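Local coordinates for protein glycerol Dehydrogenase (Unidentified, PDB 5XN8) that catalyses the NAD-dependent oxidation of glycerol to dihydroxyacetone and probably also turns over other small diols such as 1,2-propanediol, at residues 86-91 with 107-112; 32-37 with 57-62; 317-322 with 351-356; 75-80 with 101-106. One frame throughout, in Å; residues are numbered along the deposited sequence.

Interaction 1 of 4, residues 86-91 with 107-112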
loop_
_atom_site.group_PDB
_atom_site.type_symbol
_atom_site.label_atom_id
_atom_site.label_comp_id
_atom_site.label_asym_id
_atom_site.label_seq_id
_atom_site.Cartn_x
_atom_site.Cartn_y
_atom_site.Cartn_z
ATOM N N ARG A 86 -2.292 34.719 -49.858
ATOM C CA ARG A 86 -0.987 34.353 -49.298
ATOM C C ARG A 86 -1.031 33.223 -48.255
ATOM O O ARG A 86 0.015 32.757 -47.818
ATOM C CB ARG A 86 -0.301 35.600 -48.715
ATOM C CG ARG A 86 0.262 36.553 -49.763
ATOM C CD ARG A 86 1.603 36.073 -50.300
ATOM N NE ARG A 86 1.501 35.175 -51.455
ATOM C CZ ARG A 86 2.364 34.200 -51.774
ATOM N NH1 ARG A 86 3.451 33.945 -51.036
ATOM N NH2 ARG A 86 2.127 33.453 -52.854
ATOM N N GLY A 87 -2.229 32.798 -47.860
ATOM C CA GLY A 87 -2.399 31.637 -46.995
ATOM C C GLY A 87 -3.647 30.849 -47.336
ATOM O O GLY A 87 -4.420 31.251 -48.201
ATOM N N VAL A 88 -3.830 29.720 -46.650
ATOM C CA VAL A 88 -4.989 28.843 -46.832
ATOM C C VAL A 88 -5.627 28.536 -45.478
ATOM O O VAL A 88 -4.930 28.151 -44.546
ATOM C CB VAL A 88 -4.602 27.494 -47.472
ATOM C CG1 VAL A 88 -5.838 26.817 -48.076
ATOM C CG2 VAL A 88 -3.529 27.670 -48.531
ATOM N N VAL A 89 -6.944 28.716 -45.379
ATOM C CA VAL A 89 -7.738 28.263 -44.236
ATOM C C VAL A 89 -8.712 27.186 -44.705
ATOM O O VAL A 89 -9.411 27.369 -45.692
ATOM C CB VAL A 89 -8.548 29.416 -43.588
ATOM C CG1 VAL A 89 -9.376 28.912 -42.408
ATOM C CG2 VAL A 89 -7.623 30.553 -43.162
ATOM N N GLY A 90 -8.737 26.058 -44.001
ATOM C CA GLY A 90 -9.761 25.031 -44.169
ATOM C C GLY A 90 -10.655 25.038 -42.938
ATOM O O GLY A 90 -10.153 25.075 -41.814
ATOM N N VAL A 91 -11.971 25.026 -43.152
ATOM C CA VAL A 91 -12.967 24.935 -42.074
ATOM C C VAL A 91 -13.859 23.728 -42.371
ATOM O O VAL A 91 -14.325 23.584 -43.497
ATOM C CB VAL A 91 -13.839 26.215 -41.995
ATOM C CG1 VAL A 91 -14.583 26.288 -40.672
ATOM C CG2 VAL A 91 -12.989 27.463 -42.174
ATOM N N GLN A 107 1.456 25.075 -53.171
ATOM C CA GLN A 107 1.678 26.518 -53.362
ATOM C C GLN A 107 2.718 27.128 -52.418
ATOM O O GLN A 107 3.002 28.317 -52.523
ATOM C CB GLN A 107 0.351 27.272 -53.221
ATOM C CG GLN A 107 -0.673 26.934 -54.301
ATOM C CD GLN A 107 -0.191 27.305 -55.688
ATOM O OE1 GLN A 107 -0.005 26.446 -56.546
ATOM N NE2 GLN A 107 0.046 28.590 -55.902
ATOM N N LYS A 108 3.285 26.321 -51.519
ATOM C CA LYS A 108 4.239 26.793 -50.504
ATOM C C LYS A 108 3.647 27.935 -49.678
ATOM O O LYS A 108 4.236 29.012 -49.574
ATOM C CB LYS A 108 5.571 27.204 -51.149
ATOM C CG LYS A 108 6.197 26.127 -52.015
ATOM C CD LYS A 108 7.593 26.540 -52.472
ATOM C CE LYS A 108 8.168 25.541 -53.466
ATOM N NZ LYS A 108 7.368 25.469 -54.719
ATOM N N LEU A 109 2.463 27.679 -49.113
ATOM C CA LEU A 109 1.734 28.666 -48.305
ATOM C C LEU A 109 1.458 28.120 -46.902
ATOM O O LEU A 109 1.349 26.900 -46.714
ATOM C CB LEU A 109 0.403 29.039 -48.975
ATOM C CG LEU A 109 0.440 29.586 -50.410
ATOM C CD1 LEU A 109 -0.965 29.631 -50.975
ATOM C CD2 LEU A 109 1.090 30.963 -50.511
ATOM N N PRO A 110 1.331 29.025 -45.910
ATOM C CA PRO A 110 0.929 28.599 -44.569
ATOM C C PRO A 110 -0.519 28.105 -44.531
ATOM O O PRO A 110 -1.360 28.570 -45.314
ATOM C CB PRO A 110 1.099 29.869 -43.732
ATOM C CG PRO A 110 0.914 30.979 -44.710
ATOM C CD PRO A 110 1.539 30.483 -45.973
ATOM N N VAL A 111 -0.787 27.172 -43.620
ATOM C CA VAL A 111 -2.055 26.467 -43.539
ATOM C C VAL A 111 -2.652 26.657 -42.148
ATOM O O VAL A 111 -1.958 26.514 -41.146
ATOM C CB VAL A 111 -1.864 24.953 -43.787
ATOM C CG1 VAL A 111 -3.180 24.194 -43.610
ATOM C CG2 VAL A 111 -1.267 24.706 -45.162
ATOM N N VAL A 112 -3.944 26.973 -42.110
ATOM C CA VAL A 112 -4.725 26.982 -40.883
ATOM C C VAL A 112 -5.831 25.953 -41.062
ATOM O O VAL A 112 -6.523 25.966 -42.082
ATOM C CB VAL A 112 -5.366 28.365 -40.630
ATOM C CG1 VAL A 112 -6.163 28.363 -39.328
ATOM C CG2 VAL A 112 -4.306 29.454 -40.627
#
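Arg86 reaches Leu109 by folding its chain back at chi2 and chi3 (-80° and 89°), which lays one face of the guanidinium against Leu109 CD2; the methyl stands 3.6 Å from Arg86 NH2 and sits toward the rim of the flat group. The same methyl is also near the backbone, with Leu109 CD2 3.4 Å from Arg86 O, and Pro110 CD approaches that oxygen as well. Ser31 OG holds the backbone N of Arg86. At Gly87 the two chains come alongside: its CA lies 3.6 Å from Pro110 O and near CG of the Pro110 ring, before the bridged pairs begin. Val88 donates its N to Pro110 O at 3.0 Å and receives Val112 N on its own O at 2.9 Å, so it is held through both its N-H and its C=O. This is parallel pairing, and it joins the two strands of the beta-alpha-beta unit made by strand 87-92, helix 94-107 and strand 111-115 in the Rossmann-like domain of the iron-containing alcohol dehydrogenase family. Val88 turns to the sheet face shared with Val111, where helix 94-107 packs on it through Ala100 and Ile103, and its CG2 touches Leu109 CD1 at 4.0 Å. Val89 faces the other way with Val112; the two side chains lie side by side and point alike, Val89 CG2 being 4.0 Å from Val112 CB, with Phe32 of the adjoining strand against both. Gly90 N closes the ladder on Val112 O at 2.9 Å, with a nearly straight N-H...O angle of 169°.

Interaction 2 of 4, residues 32-37 with 57-62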
loop_
_atom_site.group_PDB
_atom_site.type_symbol
_atom_site.label_atom_id
_atom_site.label_comp_id
_atom_site.label_asym_id
_atom_site.label_seq_id
_atom_site.Cartn_x
_atom_site.Cartn_y
_atom_site.Cartn_z
ATOM N N PHE A 32 -5.765 35.432 -46.837
ATOM C CA PHE A 32 -6.094 34.012 -46.730
ATOM C C PHE A 32 -7.185 33.554 -47.694
ATOM O O PHE A 32 -8.183 34.238 -47.897
ATOM C CB PHE A 32 -6.500 33.681 -45.289
ATOM C CG PHE A 32 -5.331 33.428 -44.384
ATOM C CD1 PHE A 32 -4.751 32.170 -44.319
ATOM C CD2 PHE A 32 -4.783 34.459 -43.628
ATOM C CE1 PHE A 32 -3.653 31.939 -43.494
ATOM C CE2 PHE A 32 -3.691 34.234 -42.807
ATOM C CZ PHE A 32 -3.121 32.972 -42.741
ATOM N N PHE A 33 -6.968 32.376 -48.267
ATOM C CA PHE A 33 -7.923 31.684 -49.112
ATOM C C PHE A 33 -8.681 30.682 -48.232
ATOM O O PHE A 33 -8.115 29.681 -47.803
ATOM C CB PHE A 33 -7.153 30.975 -50.224
ATOM C CG PHE A 33 -8.009 30.217 -51.189
ATOM C CD1 PHE A 33 -8.667 30.878 -52.215
ATOM C CD2 PHE A 33 -8.118 28.832 -51.105
ATOM C CE1 PHE A 33 -9.440 30.179 -53.127
ATOM C CE2 PHE A 33 -8.885 28.124 -52.014
ATOM C CZ PHE A 33 -9.549 28.801 -53.026
ATOM N N VAL A 34 -9.948 30.964 -47.957
ATOM C CA VAL A 34 -10.751 30.195 -47.007
ATOM C C VAL A 34 -11.660 29.205 -47.743
ATOM O O VAL A 34 -12.383 29.611 -48.638
ATOM C CB VAL A 34 -11.627 31.140 -46.147
ATOM C CG1 VAL A 34 -12.238 30.400 -44.962
ATOM C CG2 VAL A 34 -10.825 32.344 -45.679
ATOM N N ILE A 35 -11.625 27.924 -47.369
ATOM C CA ILE A 35 -12.513 26.908 -47.983
ATOM C C ILE A 35 -13.383 26.152 -46.977
ATOM O O ILE A 35 -12.954 25.857 -45.852
ATOM C CB ILE A 35 -11.748 25.897 -48.874
ATOM C CG1 ILE A 35 -10.845 24.966 -48.052
ATOM C CG2 ILE A 35 -10.920 26.639 -49.915
ATOM C CD1 ILE A 35 -10.196 23.875 -48.879
ATOM N N ALA A 36 -14.599 25.828 -47.416
ATOM C CA ALA A 36 -15.574 25.068 -46.640
ATOM C C ALA A 36 -16.725 24.602 -47.543
ATOM O O ALA A 36 -17.001 25.224 -48.573
ATOM C CB ALA A 36 -16.118 25.926 -45.510
ATOM N N ASP A 37 -17.389 23.512 -47.157
ATOM C CA ASP A 37 -18.638 23.104 -47.816
ATOM C C ASP A 37 -19.752 24.082 -47.430
ATOM O O ASP A 37 -19.578 24.898 -46.516
ATOM C CB ASP A 37 -19.003 21.628 -47.542
ATOM C CG ASP A 37 -19.327 21.331 -46.070
ATOM O OD1 ASP A 37 -19.796 22.222 -45.336
ATOM O OD2 ASP A 37 -19.161 20.167 -45.651
ATOM N N ILE A 57 -7.138 41.495 -42.349
ATOM C CA ILE A 57 -6.647 40.415 -43.206
ATOM C C ILE A 57 -7.617 40.294 -44.378
ATOM O O ILE A 57 -8.818 40.159 -44.175
ATOM C CB ILE A 57 -6.552 39.070 -42.434
ATOM C CG1 ILE A 57 -5.742 39.247 -41.142
ATOM C CG2 ILE A 57 -5.925 37.976 -43.296
ATOM C CD1 ILE A 57 -5.501 37.971 -40.374
ATOM N N SER A 58 -7.082 40.359 -45.594
ATOM C CA SER A 58 -7.879 40.250 -46.822
ATOM C C SER A 58 -8.248 38.788 -47.064
ATOM O O SER A 58 -7.425 37.905 -46.845
ATOM C CB SER A 58 -7.092 40.807 -48.015
ATOM O OG SER A 58 -7.805 40.645 -49.229
ATOM N N LEU A 59 -9.481 38.533 -47.507
ATOM C CA LEU A 59 -9.986 37.164 -47.670
ATOM C C LEU A 59 -10.789 36.976 -48.944
ATOM O O LEU A 59 -11.470 37.886 -49.405
ATOM C CB LEU A 59 -10.908 36.792 -46.508
ATOM C CG LEU A 59 -10.345 36.829 -45.091
ATOM C CD1 LEU A 59 -11.387 37.251 -44.061
ATOM C CD2 LEU A 59 -9.706 35.494 -44.733
ATOM N N HIS A 60 -10.698 35.768 -49.492
ATOM C CA HIS A 60 -11.654 35.277 -50.469
ATOM C C HIS A 60 -12.119 33.877 -50.041
ATOM O O HIS A 60 -11.307 32.955 -49.926
ATOM C CB HIS A 60 -11.071 35.298 -51.879
ATOM C CG HIS A 60 -11.873 34.509 -52.862
ATOM N ND1 HIS A 60 -13.148 34.868 -53.241
ATOM C CD2 HIS A 60 -11.602 33.360 -53.519
ATOM C CE1 HIS A 60 -13.631 33.977 -54.084
ATOM N NE2 HIS A 60 -12.712 33.048 -54.270
ATOM N N ALA A 61 -13.421 33.753 -49.781
ATOM C CA ALA A 61 -14.047 32.484 -49.427
ATOM C C ALA A 61 -14.470 31.765 -50.692
ATOM O O ALA A 61 -14.970 32.397 -51.627
ATOM C CB ALA A 61 -15.257 32.723 -48.541
ATOM N N GLU A 62 -14.272 30.448 -50.726
ATOM C CA GLU A 62 -14.668 29.635 -51.881
ATOM C C GLU A 62 -15.269 28.296 -51.441
ATOM O O GLU A 62 -14.894 27.747 -50.408
ATOM C CB GLU A 62 -13.461 29.427 -52.809
ATOM C CG GLU A 62 -13.780 28.874 -54.193
ATOM C CD GLU A 62 -14.665 29.787 -55.030
ATOM O OE1 GLU A 62 -14.216 30.893 -55.403
ATOM O OE2 GLU A 62 -15.809 29.386 -55.324
#
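Strands 32-36 and 58-62 run parallel, their local axes approaching to 4.8 Å with 22° between their directions, and four backbone bonds join them: Phe32 N to Ser58 O, His60 N to Phe32 O (weak, 3.3 Å), Val34 N to His60 O and Glu62 N to Val34 O (2.9 Å). On one face, Leu59 CD2 reaches Val34 CG2 at 3.5 Å and Phe32 CB at 3.7 Å, while Ile57 CG2 meets the Phe32 ring at its edge, in the ring plane. Helix 38-54 backs this face through Leu49. On the other, Phe33 has CG anti to its backbone N (chi1 -180°), which sets its ring beside the imidazole: Phe33 CE1 lies 3.9 Å from the edge of His60 at CD2, and Phe33 CZ lies 4.0 Å from Glu62 CB. Within strand 58-62, His60 NE2 donates to Glu62 OE1 at 2.9 Å, on the anti side and tilted out of the carboxylate plane; the bond is bent (139° at H) and links side chains two residues apart. His83 stacks on the imidazole. Beyond the pairing, the Asp37 side chain caps Val40 N at the start of helix 38-54. Crossover units of this kind build a dinucleotide-binding sheet, and Asp37 probably contributes to the NAD(+) site.

Interaction 3 of 4, residues 317-322 with 351-356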
loop_
_atom_site.group_PDB
_atom_site.type_symbol
_atom_site.label_atom_id
_atom_site.label_comp_id
_atom_site.label_asym_id
_atom_site.label_seq_id
_atom_site.Cartn_x
_atom_site.Cartn_y
_atom_site.Cartn_z
ATOM N N GLY A 317 -21.236 -15.198 -42.397
ATOM C CA GLY A 317 -20.004 -15.582 -43.091
ATOM C C GLY A 317 -18.732 -15.139 -42.398
ATOM O O GLY A 317 -17.761 -14.784 -43.062
ATOM N N ILE A 318 -18.737 -15.183 -41.064
ATOM C CA ILE A 318 -17.667 -14.607 -40.224
ATOM C C ILE A 318 -16.279 -15.178 -40.510
ATOM O O ILE A 318 -15.328 -14.415 -40.684
ATOM C CB ILE A 318 -17.990 -14.751 -38.702
ATOM C CG1 ILE A 318 -19.201 -13.890 -38.330
ATOM C CG2 ILE A 318 -16.773 -14.437 -37.825
ATOM C CD1 ILE A 318 -18.943 -12.392 -38.260
ATOM N N ASP A 319 -16.162 -16.502 -40.554
ATOM C CA ASP A 319 -14.860 -17.147 -40.726
ATOM C C ASP A 319 -14.168 -16.690 -42.011
ATOM O O ASP A 319 -13.007 -16.273 -41.977
ATOM C CB ASP A 319 -14.998 -18.678 -40.719
ATOM C CG ASP A 319 -13.656 -19.391 -40.563
ATOM O OD1 ASP A 319 -12.783 -18.897 -39.817
ATOM O OD2 ASP A 319 -13.468 -20.458 -41.178
ATOM N N ASP A 320 -14.893 -16.736 -43.131
ATOM C CA ASP A 320 -14.339 -16.341 -44.426
ATOM C C ASP A 320 -14.012 -14.836 -44.484
ATOM O O ASP A 320 -12.946 -14.452 -44.975
ATOM C CB ASP A 320 -15.294 -16.735 -45.565
ATOM C CG ASP A 320 -14.614 -16.786 -46.942
ATOM O OD1 ASP A 320 -13.379 -16.579 -47.024
ATOM O OD2 ASP A 320 -15.332 -17.016 -47.953
ATOM N N LYS A 321 -14.919 -13.996 -43.976
ATOM C CA LYS A 321 -14.729 -12.541 -44.009
ATOM C C LYS A 321 -13.589 -12.057 -43.118
ATOM O O LYS A 321 -12.858 -11.136 -43.500
ATOM C CB LYS A 321 -16.015 -11.812 -43.624
ATOM C CG LYS A 321 -17.093 -11.884 -44.689
ATOM C CD LYS A 321 -18.375 -11.240 -44.203
ATOM C CE LYS A 321 -19.528 -11.474 -45.154
ATOM N NZ LYS A 321 -20.810 -11.084 -44.517
ATOM N N ILE A 322 -13.453 -12.646 -41.933
ATOM C CA ILE A 322 -12.362 -12.294 -41.021
ATOM C C ILE A 322 -11.020 -12.791 -41.550
ATOM O O ILE A 322 -9.999 -12.140 -41.329
ATOM C CB ILE A 322 -12.641 -12.778 -39.568
ATOM C CG1 ILE A 322 -13.840 -12.019 -38.987
ATOM C CG2 ILE A 322 -11.423 -12.602 -38.656
ATOM C CD1 ILE A 322 -13.718 -10.504 -39.020
ATOM N N ALA A 351 -6.984 -13.293 -33.260
ATOM C CA ALA A 351 -7.192 -12.185 -32.342
ATOM C C ALA A 351 -8.574 -11.555 -32.514
ATOM O O ALA A 351 -9.265 -11.296 -31.526
ATOM C CB ALA A 351 -6.106 -11.146 -32.527
ATOM N N ILE A 352 -8.979 -11.331 -33.762
ATOM C CA ILE A 352 -10.283 -10.728 -34.066
ATOM C C ILE A 352 -11.444 -11.591 -33.532
ATOM O O ILE A 352 -12.372 -11.056 -32.916
ATOM C CB ILE A 352 -10.429 -10.431 -35.586
ATOM C CG1 ILE A 352 -9.504 -9.272 -35.979
ATOM C CG2 ILE A 352 -11.867 -10.089 -35.970
ATOM C CD1 ILE A 352 -9.179 -9.217 -37.464
ATOM N N LEU A 353 -11.376 -12.908 -33.742
ATOM C CA LEU A 353 -12.441 -13.809 -33.296
ATOM C C LEU A 353 -12.512 -13.907 -31.772
ATOM O O LEU A 353 -13.607 -13.928 -31.192
ATOM C CB LEU A 353 -12.293 -15.212 -33.904
ATOM C CG LEU A 353 -12.464 -15.346 -35.428
ATOM C CD1 LEU A 353 -12.607 -16.804 -35.860
ATOM C CD2 LEU A 353 -13.652 -14.544 -35.935
ATOM N N THR A 354 -11.352 -13.963 -31.127
ATOM C CA THR A 354 -11.302 -14.026 -29.671
ATOM C C THR A 354 -11.760 -12.714 -29.040
ATOM O O THR A 354 -12.507 -12.724 -28.055
ATOM C CB THR A 354 -9.895 -14.384 -29.177
ATOM O OG1 THR A 354 -9.492 -15.631 -29.748
ATOM C CG2 THR A 354 -9.857 -14.476 -27.643
ATOM N N ALA A 355 -11.331 -11.597 -29.620
ATOM C CA ALA A 355 -11.779 -10.274 -29.182
ATOM C C ALA A 355 -13.296 -10.147 -29.239
ATOM O O ALA A 355 -13.913 -9.655 -28.291
ATOM C CB ALA A 355 -11.137 -9.188 -30.020
ATOM N N ASP A 356 -13.884 -10.594 -30.352
ATOM C CA ASP A 356 -15.348 -10.636 -30.517
ATOM C C ASP A 356 -16.019 -11.409 -29.388
ATOM O O ASP A 356 -16.965 -10.919 -28.773
ATOM C CB ASP A 356 -15.697 -11.264 -31.875
ATOM C CG ASP A 356 -17.183 -11.465 -32.075
ATOM O OD1 ASP A 356 -17.918 -10.458 -32.097
ATOM O OD2 ASP A 356 -17.608 -12.629 -32.227
#
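Two helices of the helical C-terminal region, 318-329 and 345-363, pack here through four aliphatic side chains: Ile318 and Ile322 from the first, Ile352 and Leu353 from the second. Their local axes stay 11.1 Å apart and cross at 131°; the first turn of helix 318-329 packs on the turn holding Ile352 and Leu353, and no hydrogen bond links the two segments. Leu353 works mainly with a single methyl. Its CD2 lies 3.7 Å from Ile318 CG2 and 4.0 Å from Ile322 CG1, touching two residues one helical turn apart, and the leucine runs antiparallel alongside both isoleucines. Ile352 makes the contact with its short branch: CG2, placed anti to the backbone N by a chi1 of -70° measured to CG1, is 3.6 Å from Ile322 CD1 and 3.7 Å from Ile322 CG2. Ile322 therefore straddles that methyl with both of its branches. The Asp319 carboxylate comes no nearer than 4.5 Å, from OD1 to Leu353 CD1. That same OD1 is hydrogen-bonded to His349 NE2, one turn before Leu353 in the sequence, a polar link between the same two helices at the margin of the apolar patch. Around the patch, Phe260 touches Ile322, and Ile256 and Phe277 touch Ile352, while Leu309 lies against Ile318 and Ile322. Ala223 of the second subunit packs on Leu353, placing the contact near a subunit interface. Away from the annotated sites, this is helix-on-helix packing by interlocking aliphatic branches, as in the helical domain of iron-containing alcohol dehydrogenases.

Interaction 4 of 4, residues 75-80 with 101-106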
loop_
_atom_site.group_PDB
_atom_site.type_symbol
_atom_site.label_atom_id
_atom_site.label_comp_id
_atom_site.label_asym_id
_atom_site.label_seq_id
_atom_site.Cartn_x
_atom_site.Cartn_y
_atom_site.Cartn_z
ATOM N N ARG A 75 -8.515 22.490 -58.996
ATOM C CA ARG A 75 -9.575 23.470 -59.267
ATOM C C ARG A 75 -9.481 24.666 -58.315
ATOM O O ARG A 75 -9.583 25.811 -58.746
ATOM C CB ARG A 75 -10.964 22.815 -59.165
ATOM C CG ARG A 75 -12.122 23.663 -59.698
ATOM C CD ARG A 75 -13.479 23.032 -59.394
ATOM N NE ARG A 75 -13.781 23.019 -57.956
ATOM C CZ ARG A 75 -14.210 24.061 -57.234
ATOM N NH1 ARG A 75 -14.433 25.253 -57.792
ATOM N NH2 ARG A 75 -14.443 23.904 -55.930
ATOM N N LEU A 76 -9.281 24.386 -57.028
ATOM C CA LEU A 76 -9.197 25.429 -55.991
ATOM C C LEU A 76 -7.881 26.209 -56.044
ATOM O O LEU A 76 -7.872 27.419 -55.793
ATOM C CB LEU A 76 -9.388 24.827 -54.596
ATOM C CG LEU A 76 -10.808 24.391 -54.211
ATOM C CD1 LEU A 76 -10.776 23.546 -52.951
ATOM C CD2 LEU A 76 -11.755 25.577 -54.064
ATOM N N ILE A 77 -6.783 25.519 -56.353
ATOM C CA ILE A 77 -5.494 26.180 -56.593
ATOM C C ILE A 77 -5.608 27.239 -57.686
ATOM O O ILE A 77 -5.135 28.361 -57.505
ATOM C CB ILE A 77 -4.374 25.155 -56.927
ATOM C CG1 ILE A 77 -3.951 24.430 -55.640
ATOM C CG2 ILE A 77 -3.151 25.837 -57.540
ATOM C CD1 ILE A 77 -3.170 23.154 -55.864
ATOM N N ALA A 78 -6.243 26.879 -58.806
ATOM C CA ALA A 78 -6.454 27.803 -59.926
ATOM C C ALA A 78 -7.185 29.075 -59.503
ATOM O O ALA A 78 -6.829 30.160 -59.951
ATOM C CB ALA A 78 -7.206 27.112 -61.058
ATOM N N ILE A 79 -8.186 28.943 -58.635
ATOM C CA ILE A 79 -8.922 30.106 -58.107
ATOM C C ILE A 79 -8.053 30.879 -57.112
ATOM O O ILE A 79 -8.081 32.108 -57.088
ATOM C CB ILE A 79 -10.267 29.722 -57.427
ATOM C CG1 ILE A 79 -11.181 28.941 -58.381
ATOM C CG2 ILE A 79 -10.999 30.979 -56.964
ATOM C CD1 ILE A 79 -12.374 28.281 -57.710
ATOM N N LEU A 80 -7.295 30.157 -56.287
ATOM C CA LEU A 80 -6.360 30.783 -55.341
ATOM C C LEU A 80 -5.367 31.691 -56.069
ATOM O O LEU A 80 -5.182 32.839 -55.668
ATOM C CB LEU A 80 -5.630 29.725 -54.501
ATOM C CG LEU A 80 -4.484 30.201 -53.581
ATOM C CD1 LEU A 80 -4.451 29.416 -52.280
ATOM C CD2 LEU A 80 -3.120 30.123 -54.265
ATOM N N LYS A 101 -4.503 21.441 -46.697
ATOM C CA LYS A 101 -3.088 21.073 -46.503
ATOM C C LYS A 101 -2.363 20.879 -47.822
ATOM O O LYS A 101 -1.226 21.340 -47.986
ATOM C CB LYS A 101 -2.952 19.775 -45.686
ATOM C CG LYS A 101 -3.323 19.889 -44.215
ATOM C CD LYS A 101 -3.202 18.532 -43.538
ATOM C CE LYS A 101 -3.871 18.481 -42.168
ATOM N NZ LYS A 101 -4.155 17.078 -41.756
ATOM N N ALA A 102 -3.017 20.190 -48.746
ATOM C CA ALA A 102 -2.470 19.943 -50.088
ATOM C C ALA A 102 -2.237 21.243 -50.841
ATOM O O ALA A 102 -1.165 21.437 -51.415
ATOM C CB ALA A 102 -3.401 19.028 -50.888
ATOM N N ILE A 103 -3.236 22.129 -50.817
ATOM C CA ILE A 103 -3.133 23.451 -51.454
ATOM C C ILE A 103 -1.946 24.233 -50.883
ATOM O O ILE A 103 -1.179 24.833 -51.638
ATOM C CB ILE A 103 -4.435 24.273 -51.289
ATOM C CG1 ILE A 103 -5.590 23.632 -52.073
ATOM C CG2 ILE A 103 -4.261 25.711 -51.779
ATOM C CD1 ILE A 103 -6.961 23.990 -51.540
ATOM N N GLY A 104 -1.802 24.221 -49.558
ATOM C CA GLY A 104 -0.688 24.894 -48.882
ATOM C C GLY A 104 0.662 24.319 -49.254
ATOM O O GLY A 104 1.623 25.068 -49.476
ATOM N N TYR A 105 0.726 22.991 -49.340
ATOM C CA TYR A 105 1.938 22.296 -49.761
ATOM C C TYR A 105 2.356 22.661 -51.187
ATOM O O TYR A 105 3.472 23.144 -51.400
ATOM C CB TYR A 105 1.775 20.768 -49.645
ATOM C CG TYR A 105 2.920 20.031 -50.295
ATOM C CD1 TYR A 105 4.219 20.152 -49.799
ATOM C CD2 TYR A 105 2.724 19.257 -51.437
ATOM C CE1 TYR A 105 5.286 19.511 -50.416
ATOM C CE2 TYR A 105 3.781 18.616 -52.065
ATOM C CZ TYR A 105 5.057 18.743 -51.546
ATOM O OH TYR A 105 6.113 18.108 -52.159
ATOM N N TYR A 106 1.469 22.439 -52.153
ATOM C CA TYR A 106 1.803 22.677 -53.567
ATOM C C TYR A 106 2.077 24.151 -53.905
ATOM O O TYR A 106 2.854 24.435 -54.816
ATOM C CB TYR A 106 0.730 22.092 -54.497
ATOM C CG TYR A 106 0.692 20.574 -54.490
ATOM C CD1 TYR A 106 1.772 19.830 -54.965
ATOM C CD2 TYR A 106 -0.424 19.879 -54.014
ATOM C CE1 TYR A 106 1.749 18.438 -54.951
ATOM C CE2 TYR A 106 -0.452 18.496 -53.986
ATOM C CZ TYR A 106 0.631 17.772 -54.458
ATOM O OH TYR A 106 0.594 16.393 -54.449
#
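Ile103 projects from helix 101-106 into a pocket formed by Leu76, Ile77 and Leu80, and its two branches divide these neighbours between them. The longer branch runs along Ile77 to Leu76: Ile103 CG1 stands 4.0 Å from Ile77 CG1, and the terminal Ile103 CD1 lies 4.0 Å from Leu76 CB. The extended end that reaches Leu76 follows from chi2 of 156°. The short branch, Ile103 CG2, approaches Leu80 CD1 at 3.7 Å and also lies near Ile77 CG1; with chi1 at -67°, this methyl is anti to the backbone N, on the side of Leu80. Ile77 passes Ile103 in the opposite direction, and Ile77 CD1 goes on to Tyr106 CB at 4.3 Å, the loose outer margin of the contact. No hydrogen bond crosses; the local helix axes cross at -56°, 10.3 Å apart at closest approach. Helices 70-83 and 94-107 are successive connections of the Rossmann-like domain, lying on the same face of its parallel sheet. That face is represented by Phe33, which touches both Leu76 and Leu80, and by Ile35 against Leu76, so that the pocket around Ile103 is floored by the sheet. Tyr106 is placed by its own neighbours: Tyr105 CD2 stands 3.6 Å above the centre of its ring, and Arg74 makes a cation-pi contact with it. At the far side of helix 101-106, Lys101 NZ donates to the backbone oxygens of Ala122 and Leu127, the latter residue probably belonging to the NAD(+) site.

How the interactions relate
Interactions 1, 2 and 4 form one cluster in the nucleotide-binding region, with centres about 8 to 12 Å apart, whereas interaction 3 has its centre about 43 to 47 Å from theirs, on the opposite side of the chain's centre. Interaction 2 closes first along the chain; the segments of interactions 4 and 1 then alternate, 75-80, 86-91, 101-106, 107-112, and interaction 3 comes last. Strands 31-36 and 87-92 are neighbours in the parallel sheet, so interactions 1 and 2 are continuous, with Gly87 O 2.8 Å from Phe33 N. The helices of interaction 4 lie over that sheet. Three contacts thus belong to the sheet-based region of the probable NAD(+) site, and the fourth to the distant helical region.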